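Local atomic coordinates of Ribose/Galactose Isomerase (Vibrio parahaemolyticus, PDB entry 3ONO), a protein that probably interconverts the aldose and ketose forms of sugar phosphates. Residues G40-D43 / E44-H48; M57-I60 / L61-K65; C95-P98 / S99-F102. All coordinates share one frame; numbering follows the deposited sequence.

Contact 1. Residues G40-D43 / E44-H48; sequences GMTD and ENDHH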
ATOM      1  N   GLY A  40      19.692   0.749 -19.740  1.00 26.90           N
ATOM      2  CA  GLY A  40      18.514   1.250 -20.427  1.00 25.38           C
ATOM      3  C   GLY A  40      18.637   2.750 -20.659  1.00 27.84           C
ATOM      4  O   GLY A  40      19.747   3.278 -20.738  1.00 30.35           O
HETATM    5  N   MSE A  41      17.507   3.435 -20.806  1.00 27.21           N
HETATM    6  CA  MSE A  41      17.533   4.877 -21.036  1.00 26.88           C
HETATM    7  C   MSE A  41      18.073   5.658 -19.846  1.00 29.87           C
HETATM    8  O   MSE A  41      17.783   5.343 -18.692  1.00 27.94           O
HETATM    9  CB  MSE A  41      16.151   5.388 -21.417  1.00 26.07           C
HETATM   10  CG  MSE A  41      15.714   4.870 -22.774  1.00 25.36           C
HETATM   11 SE   MSE A  41      13.990   5.564 -23.289  0.67 30.29          SE
HETATM   12  CE  MSE A  41      14.537   7.348 -23.854  1.00 35.24           C
ATOM     13  N   THR A  42      18.870   6.682 -20.130  1.00 27.98           N
ATOM     14  CA  THR A  42      19.419   7.519 -19.062  1.00 27.12           C
ATOM     15  C   THR A  42      18.616   8.805 -18.906  1.00 28.16           C
ATOM     16  O   THR A  42      18.632   9.443 -17.854  1.00 31.93           O
ATOM     17  CB  THR A  42      20.892   7.875 -19.347  1.00 29.52           C
ATOM     18  OG1 THR A  42      20.981   8.536 -20.616  1.00 33.23           O
ATOM     19  CG2 THR A  42      21.756   6.609 -19.388  1.00 32.45           C
ATOM     20  N   ASP A  43      17.925   9.203 -19.967  1.00 30.83           N
ATOM     21  CA  ASP A  43      17.014  10.345 -19.917  1.00 29.49           C
ATOM     22  C   ASP A  43      16.098  10.323 -21.139  1.00 32.75           C
ATOM     23  O   ASP A  43      16.223   9.429 -21.992  1.00 30.87           O
ATOM     24  CB  ASP A  43      17.783  11.664 -19.811  1.00 34.56           C
ATOM     25  CG  ASP A  43      18.772  11.853 -20.933  1.00 46.13           C
ATOM     26  OD1 ASP A  43      18.357  11.799 -22.107  1.00 37.68           O
ATOM     27  OD2 ASP A  43      19.971  12.055 -20.639  1.00 56.78           O
ATOM     28  N   GLU A  44      15.184  11.288 -21.239  1.00 34.25           N
ATOM     29  CA  GLU A  44      14.156  11.220 -22.288  1.00 35.20           C
ATOM     30  C   GLU A  44      14.719  11.351 -23.696  1.00 34.56           C
ATOM     31  O   GLU A  44      14.070  10.956 -24.669  1.00 37.75           O
ATOM     32  CB  GLU A  44      13.057  12.258 -22.060  1.00 36.62           C
ATOM     33  CG  GLU A  44      12.039  11.818 -21.017  1.00 49.64           C
ATOM     34  CD  GLU A  44      11.037  12.904 -20.667  1.00 61.79           C
ATOM     35  OE1 GLU A  44      11.324  14.090 -20.945  1.00 69.12           O
ATOM     36  OE2 GLU A  44       9.965  12.569 -20.111  1.00 61.16           O
ATOM     37  N   ASN A  45      15.928  11.891 -23.801  1.00 35.85           N
ATOM     38  CA  ASN A  45      16.550  12.097 -25.108  1.00 39.06           C
ATOM     39  C   ASN A  45      17.465  10.961 -25.557  1.00 35.03           C
ATOM     40  O   ASN A  45      18.004  10.997 -26.659  1.00 39.87           O
ATOM     41  CB  ASN A  45      17.322  13.417 -25.121  1.00 46.90           C
ATOM     42  CG  ASN A  45      16.415  14.617 -24.937  1.00 57.83           C
ATOM     43  OD1 ASN A  45      15.388  14.742 -25.611  1.00 59.96           O
ATOM     44  ND2 ASN A  45      16.777  15.498 -24.005  1.00 61.45           N
ATOM     45  N   ASP A  46      17.629   9.958 -24.703  1.00 32.38           N
ATOM     46  CA  ASP A  46      18.537   8.852 -24.980  1.00 31.57           C
ATOM     47  C   ASP A  46      17.958   7.884 -26.012  1.00 33.43           C
ATOM     48  O   ASP A  46      16.780   7.974 -26.362  1.00 36.90           O
ATOM     49  CB  ASP A  46      18.843   8.112 -23.669  1.00 31.85           C
ATOM     50  CG  ASP A  46      19.987   7.134 -23.808  1.00 38.66           C
ATOM     51  OD1 ASP A  46      20.815   7.315 -24.728  1.00 38.10           O
ATOM     52  OD2 ASP A  46      20.064   6.183 -22.998  1.00 36.01           O
ATOM     53  N   HIS A  47      18.802   6.972 -26.503  1.00 31.73           N
ATOM     54  CA  HIS A  47      18.383   5.899 -27.408  1.00 31.62           C
ATOM     55  C   HIS A  47      17.047   5.337 -26.931  1.00 33.39           C
ATOM     56  O   HIS A  47      16.966   4.830 -25.821  1.00 29.24           O
ATOM     57  CB  HIS A  47      19.440   4.802 -27.401  1.00 33.33           C
ATOM     58  CG  HIS A  47      19.076   3.587 -28.200  1.00 30.58           C
ATOM     59  ND1 HIS A  47      19.051   3.574 -29.577  1.00 34.89           N
ATOM     60  CD2 HIS A  47      18.730   2.339 -27.805  1.00 28.81           C
ATOM     61  CE1 HIS A  47      18.726   2.364 -29.999  1.00 34.82           C
ATOM     62  NE2 HIS A  47      18.517   1.598 -28.944  1.00 28.27           N
ATOM     63  N   HIS A  48      16.017   5.438 -27.772  1.00 30.35           N
ATOM     64  CA  HIS A  48      14.624   5.224 -27.346  1.00 27.03           C
ATOM     65  C   HIS A  48      14.289   3.739 -27.161  1.00 24.97           C
ATOM     66  O   HIS A  48      14.603   2.913 -28.028  1.00 27.32           O
ATOM     67  CB  HIS A  48      13.676   5.850 -28.374  1.00 32.30           C
ATOM     68  CG  HIS A  48      12.249   5.911 -27.931  1.00 32.59           C
ATOM     69  ND1 HIS A  48      11.354   4.884 -28.146  1.00 37.32           N
ATOM     70  CD2 HIS A  48      11.555   6.891 -27.307  1.00 38.23           C
ATOM     71  CE1 HIS A  48      10.175   5.224 -27.653  1.00 35.28           C
ATOM     72  NE2 HIS A  48      10.269   6.438 -27.144  1.00 40.36           N
TER
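The carboxylate of D46 reaches back over the turn to T42: its OD2 accepts the backbone N-H of T42 at 3.1 Å, approached on the anti side and 26° out of the carboxylate plane. The T42 hydroxyl OG1 lies 3.5 Å from D46 OD2, a weak contact whose proton is not settled. With CG anti to its backbone N (chi1 -168°), D46 sends the carboxylate across to residues 40-43, where Q191 NE2 also donates to OD2 and to G40 O. Next to this bond, a type I beta turn from D43 to D46 brings the two limbs together. D46 N closes it on D43 O at 3.1 Å, coming from above the carbonyl plane, and D43 OD1 takes N45 N at 3.0 Å through its anti lone pair. The selenomethionine M41 fills the inside of the loop. Its CG rests 3.3 Å from H47 O, and a bend at chi3 (78°) carries the methyl CE to 3.4 Å from D46 O. SE stands 5.2 Å from the centroid of the H48 ring, in an oblique approach. The loop joins strand 35-38, at one edge of the parallel sheet, to helix 51-63; H47 NE2 bonds to T185 O and M41 pairs through its backbone with M10, so the loop lies between the chain following strand 5-8 and helices 180-186 and 190-199.

Contact 2. Residues M57-I60 / L61-K65; sequences MASI and LLNSK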
HETATM    1  N   MSE A  57      16.313  -7.126 -23.687  1.00 25.09           N
HETATM    2  CA  MSE A  57      17.575  -6.800 -23.019  1.00 23.26           C
HETATM    3  C   MSE A  57      17.804  -7.650 -21.778  1.00 24.19           C
HETATM    4  O   MSE A  57      18.915  -8.129 -21.543  1.00 22.53           O
HETATM    5  CB  MSE A  57      17.625  -5.303 -22.666  1.00 22.87           C
HETATM    6  CG  MSE A  57      17.465  -4.453 -23.904  1.00 25.57           C
HETATM    7 SE   MSE A  57      16.912  -2.635 -23.531  0.62 30.40          SE
HETATM    8  CE  MSE A  57      18.687  -2.006 -23.128  1.00 28.80           C
ATOM      9  N   ALA A  58      16.764  -7.864 -20.982  1.00 22.51           N
ATOM     10  CA  ALA A  58      16.957  -8.676 -19.781  1.00 20.20           C
ATOM     11  C   ALA A  58      17.332 -10.095 -20.188  1.00 21.75           C
ATOM     12  O   ALA A  58      18.221 -10.718 -19.584  1.00 22.37           O
ATOM     13  CB  ALA A  58      15.698  -8.681 -18.929  1.00 19.97           C
ATOM     14  N   SER A  59      16.659 -10.614 -21.213  1.00 19.17           N
ATOM     15  CA  SER A  59      16.989 -11.974 -21.668  1.00 17.64           C
ATOM     16  C   SER A  59      18.436 -12.051 -22.135  1.00 26.68           C
ATOM     17  O   SER A  59      19.180 -12.955 -21.739  1.00 24.77           O
ATOM     18  CB  SER A  59      16.073 -12.463 -22.802  1.00 20.97           C
ATOM     19  OG  SER A  59      16.494 -13.765 -23.224  1.00 22.94           O
ATOM     20  N   ILE A  60      18.853 -11.101 -22.961  1.00 21.26           N
ATOM     21  CA  ILE A  60      20.201 -11.203 -23.532  1.00 24.09           C
ATOM     22  C   ILE A  60      21.243 -11.112 -22.421  1.00 25.24           C
ATOM     23  O   ILE A  60      22.187 -11.912 -22.373  1.00 26.51           O
ATOM     24  CB  ILE A  60      20.436 -10.154 -24.615  1.00 25.22           C
ATOM     25  CG1 ILE A  60      19.561 -10.498 -25.830  1.00 25.60           C
ATOM     26  CG2 ILE A  60      21.927 -10.112 -25.018  1.00 25.68           C
ATOM     27  CD1 ILE A  60      19.457  -9.389 -26.868  1.00 26.79           C
ATOM     28  N   LEU A  61      21.053 -10.171 -21.498  1.00 24.35           N
ATOM     29  CA  LEU A  61      22.038  -9.997 -20.441  1.00 21.43           C
ATOM     30  C   LEU A  61      22.023 -11.139 -19.433  1.00 28.61           C
ATOM     31  O   LEU A  61      23.074 -11.534 -18.945  1.00 28.44           O
ATOM     32  CB  LEU A  61      21.877  -8.639 -19.762  1.00 22.55           C
ATOM     33  CG  LEU A  61      22.121  -7.378 -20.595  1.00 24.04           C
ATOM     34  CD1 LEU A  61      21.803  -6.107 -19.806  1.00 26.67           C
ATOM     35  CD2 LEU A  61      23.566  -7.323 -21.111  1.00 27.48           C
ATOM     36  N   LEU A  62      20.842 -11.659 -19.087  1.00 24.59           N
ATOM     37  CA  LEU A  62      20.784 -12.733 -18.092  1.00 23.37           C
ATOM     38  C   LEU A  62      21.174 -14.070 -18.703  1.00 25.19           C
ATOM     39  O   LEU A  62      21.948 -14.826 -18.127  1.00 26.10           O
ATOM     40  CB  LEU A  62      19.390 -12.821 -17.446  1.00 20.20           C
ATOM     41  CG  LEU A  62      19.085 -11.672 -16.481  1.00 22.58           C
ATOM     42  CD1 LEU A  62      17.587 -11.562 -16.232  1.00 21.66           C
ATOM     43  CD2 LEU A  62      19.837 -11.822 -15.146  1.00 25.67           C
ATOM     44  N   ASN A  63      20.664 -14.365 -19.888  1.00 22.12           N
ATOM     45  CA  ASN A  63      20.978 -15.648 -20.500  1.00 21.82           C
ATOM     46  C   ASN A  63      22.436 -15.766 -20.942  1.00 27.38           C
ATOM     47  O   ASN A  63      22.960 -16.873 -21.042  1.00 29.17           O
ATOM     48  CB  ASN A  63      20.034 -15.926 -21.676  1.00 25.17           C
ATOM     49  CG  ASN A  63      18.685 -16.406 -21.192  1.00 27.98           C
ATOM     50  OD1 ASN A  63      18.629 -17.342 -20.403  1.00 25.25           O
ATOM     51  ND2 ASN A  63      17.602 -15.753 -21.621  1.00 20.31           N
ATOM     52  N   SER A  64      23.096 -14.635 -21.181  1.00 26.65           N
ATOM     53  CA  SER A  64      24.497 -14.671 -21.621  1.00 28.29           C
ATOM     54  C   SER A  64      25.385 -14.639 -20.391  1.00 29.61           C
ATOM     55  O   SER A  64      26.616 -14.691 -20.485  1.00 32.38           O
ATOM     56  CB  SER A  64      24.812 -13.461 -22.488  1.00 28.56           C
ATOM     57  OG  SER A  64      24.841 -12.283 -21.693  1.00 26.04           O
ATOM     58  N   LYS A  65      24.744 -14.527 -19.233  1.00 28.59           N
ATOM     59  CA  LYS A  65      25.436 -14.402 -17.967  1.00 30.54           C
ATOM     60  C   LYS A  65      26.248 -13.116 -17.824  1.00 31.37           C
ATOM     61  O   LYS A  65      27.096 -13.011 -16.944  1.00 31.57           O
ATOM     62  CB  LYS A  65      26.277 -15.640 -17.681  1.00 38.91           C
ATOM     63  CG  LYS A  65      25.451 -16.914 -17.631  1.00 48.66           C
ATOM     64  CD  LYS A  65      26.320 -18.095 -17.258  1.00 66.62           C
ATOM     65  CE  LYS A  65      25.631 -19.428 -17.538  1.00 75.90           C
ATOM     66  NZ  LYS A  65      26.562 -20.580 -17.307  1.00 81.12           N
TER
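I60 O is gripped twice by S64: the hydroxyl OG donates to it at 2.8 Å, tilted 18° from the carbonyl plane, while the backbone N bonds at 3.1 Å from above that plane. S64 OG stands between its own backbone N and carbonyl carbon (chi1 71°), which turns the hydroxyl back along the helix to the carbonyl four residues earlier. The same hydroxyl also bonds to A66 N, so it links the last helical turn to the chain that leaves it. One residue back, S59 and N63 form a similar pair. N63 N donates to S59 O at 2.8 Å in the regular helical manner, and the amide ND2 reaches S59 OG at 2.8 Å, with that oxygen almost exactly in the amide plane; a further bond from ND2 to S59 O is weak. S59 OG meets the amide because it lies anti to its backbone N (chi1 178°). Helix 51-63 ends in a Schellman motif: K65, with positive phi, is the first residue to leave helical geometry, and its N returns to L62 O at 3.0 Å. Toward the N terminus of the helix, L61 N and L62 N continue the helical series to M57 O and A58 O, and L62 CD1 lies 4.4 Å from A58 CB. N63 ND2 also bonds to P88 O, outside the helix. I60 packs on helices 190-199, 203-212 and 171-177, while M57 and L61 both rest on F192.

Contact 3. Residues C95-P98 / S99-F102; sequences CLEP and SDAF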
ATOM      1  N   CYS A  95       7.870  -5.366  -7.534  0.73 18.62           N
ATOM      2  CA  CYS A  95       8.449  -4.897  -6.291  0.73 19.51           C
ATOM      3  C   CYS A  95       7.937  -3.506  -6.022  0.73 19.30           C
ATOM      4  O   CYS A  95       8.359  -2.566  -6.685  0.73 20.40           O
ATOM      5  CB  CYS A  95       9.968  -4.873  -6.407  0.73 21.02           C
ATOM      6  SG  CYS A  95      10.716  -4.821  -4.802  0.73 21.79           S
ATOM      7  N   LEU A  96       7.031  -3.385  -5.055  1.00 16.47           N
ATOM      8  CA  LEU A  96       6.369  -2.112  -4.780  1.00 18.11           C
ATOM      9  C   LEU A  96       6.742  -1.504  -3.432  1.00 21.49           C
ATOM     10  O   LEU A  96       6.582  -0.305  -3.219  1.00 23.21           O
ATOM     11  CB  LEU A  96       4.854  -2.303  -4.854  1.00 19.35           C
ATOM     12  CG  LEU A  96       4.370  -2.814  -6.215  1.00 26.05           C
ATOM     13  CD1 LEU A  96       2.864  -2.989  -6.164  1.00 32.59           C
ATOM     14  CD2 LEU A  96       4.763  -1.862  -7.340  1.00 24.54           C
ATOM     15  N   GLU A  97       7.230  -2.328  -2.518  1.00 19.86           N
ATOM     16  CA  GLU A  97       7.590  -1.847  -1.175  1.00 20.58           C
ATOM     17  C   GLU A  97       8.657  -2.825  -0.681  1.00 22.74           C
ATOM     18  O   GLU A  97       8.780  -3.926  -1.220  1.00 21.01           O
ATOM     19  CB  GLU A  97       6.358  -1.765  -0.280  1.00 24.92           C
ATOM     20  CG  GLU A  97       5.622  -3.079  -0.091  1.00 25.10           C
ATOM     21  CD  GLU A  97       6.126  -3.801   1.142  1.00 33.06           C
ATOM     22  OE1 GLU A  97       7.043  -3.261   1.798  1.00 27.01           O
ATOM     23  OE2 GLU A  97       5.613  -4.887   1.468  1.00 40.08           O
ATOM     24  N   PRO A  98       9.477  -2.416   0.283  1.00 21.69           N
ATOM     25  CA  PRO A  98      10.670  -3.186   0.659  1.00 19.71           C
ATOM     26  C   PRO A  98      10.466  -4.667   0.982  1.00 22.80           C
ATOM     27  O   PRO A  98      11.308  -5.479   0.598  1.00 21.85           O
ATOM     28  CB  PRO A  98      11.183  -2.456   1.900  1.00 22.88           C
ATOM     29  CG  PRO A  98      10.710  -1.061   1.702  1.00 24.98           C
ATOM     30  CD  PRO A  98       9.398  -1.126   1.003  1.00 24.38           C
ATOM     31  N   SER A  99       9.399  -5.037   1.680  0.59 21.02           N
ATOM     32  CA  SER A  99       9.274  -6.457   2.022  0.59 20.51           C
ATOM     33  C   SER A  99       8.956  -7.337   0.797  0.59 19.07           C
ATOM     34  O   SER A  99       9.141  -8.559   0.839  0.59 19.48           O
ATOM     35  CB  SER A  99       8.267  -6.687   3.154  0.59 20.49           C
ATOM     36  OG  SER A  99       6.958  -6.844   2.652  0.59 24.27           O
ATOM     37  N   ASP A 100       8.482  -6.733  -0.292  1.00 17.28           N
ATOM     38  CA  ASP A 100       8.355  -7.489  -1.555  1.00 17.38           C
ATOM     39  C   ASP A 100       9.695  -8.050  -2.012  1.00 19.28           C
ATOM     40  O   ASP A 100       9.773  -9.163  -2.541  1.00 19.80           O
ATOM     41  CB  ASP A 100       7.832  -6.605  -2.703  1.00 17.20           C
ATOM     42  CG  ASP A 100       6.379  -6.158  -2.504  1.00 18.85           C
ATOM     43  OD1 ASP A 100       5.625  -6.833  -1.776  1.00 21.01           O
ATOM     44  OD2 ASP A 100       5.981  -5.134  -3.120  1.00 21.52           O
ATOM     45  N   ALA A 101      10.741  -7.235  -1.885  1.00 19.11           N
ATOM     46  CA  ALA A 101      12.066  -7.592  -2.374  1.00 20.26           C
ATOM     47  C   ALA A 101      12.629  -8.747  -1.551  1.00 22.33           C
ATOM     48  O   ALA A 101      13.174  -9.720  -2.101  1.00 24.47           O
ATOM     49  CB  ALA A 101      13.005  -6.387  -2.286  1.00 20.91           C
ATOM     50  N   PHE A 102      12.510  -8.629  -0.235  1.00 22.75           N
ATOM     51  CA  PHE A 102      12.969  -9.700   0.636  1.00 25.74           C
ATOM     52  C   PHE A 102      12.254 -11.023   0.343  1.00 24.19           C
ATOM     53  O   PHE A 102      12.908 -12.047   0.119  1.00 25.73           O
ATOM     54  CB  PHE A 102      12.800  -9.345   2.097  1.00 27.21           C
ATOM     55  CG  PHE A 102      13.244 -10.441   3.012  1.00 30.77           C
ATOM     56  CD1 PHE A 102      14.594 -10.690   3.196  1.00 35.68           C
ATOM     57  CD2 PHE A 102      12.321 -11.260   3.623  1.00 29.52           C
ATOM     58  CE1 PHE A 102      15.007 -11.722   4.013  1.00 36.14           C
ATOM     59  CE2 PHE A 102      12.732 -12.293   4.453  1.00 32.25           C
ATOM     60  CZ  PHE A 102      14.063 -12.522   4.644  1.00 32.10           C
TER
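D100 turns back from the first turn of its helix onto the chain that leads into it. Its CB lies 3.2 Å from E97 O, and CG, anti to the carbonyl carbon (chi1 -68°), brings the carboxylate to the peptide N-H groups of L96 and E97. OD2 grips both: L96 N at 2.8 Å through the anti lone pair, E97 N at 3.1 Å from above the carboxylate plane. D100 OD1 instead lies 3.8 Å from E97 OE2; the two carboxylate planes are 59° apart, and D100 OD1 and E97 OE2 both form salt bridges with K119 NZ of the third subunit, which probably eases the like charges. E97, the N-cap, receives S99 N on OE1 from above its carboxylate plane; in the conformer given, OE2 takes S99 OG at 2.7 Å on its syn side. Together E97 and D100 make a capping box, in which D100 takes the N-H of the N-cap residue while D100 N closes back on E97 O. A101 CB touches C95 SG at 3.7 Å in the conformer given. The box thus starts helix 98-108 after a short loop from strand 92-94, an edge strand of the sheet within this chain; C95 packs on strand 112-116 and helix 125-136, P98 lies on helix 125-136, and P98 and S99 also pack on Y131 of the second subunit.

How the contacts relate
From the N terminus the three contacts follow one another in series, none nested and none crossing. Contact 1 closes a tight turn within the loop between strand 35-38 and helix 51-63; contact 2 then finishes that helix, and the two touch where G40 CA packs on M57 CE at 4.2 Å. Contact 3 comes later, between strand 92-94 and helix 98-108, with its nearest atoms about 14 Å from contact 2 and about 17 Å from contact 1. Contacts 2 and 3 lie on opposite sides of the chain's centre. Contacts 1 and 2 thus join the 35-38 edge to the C-terminal helices, whereas contact 3 joins the 92-94 edge to helix 125-136 and neighbouring subunits.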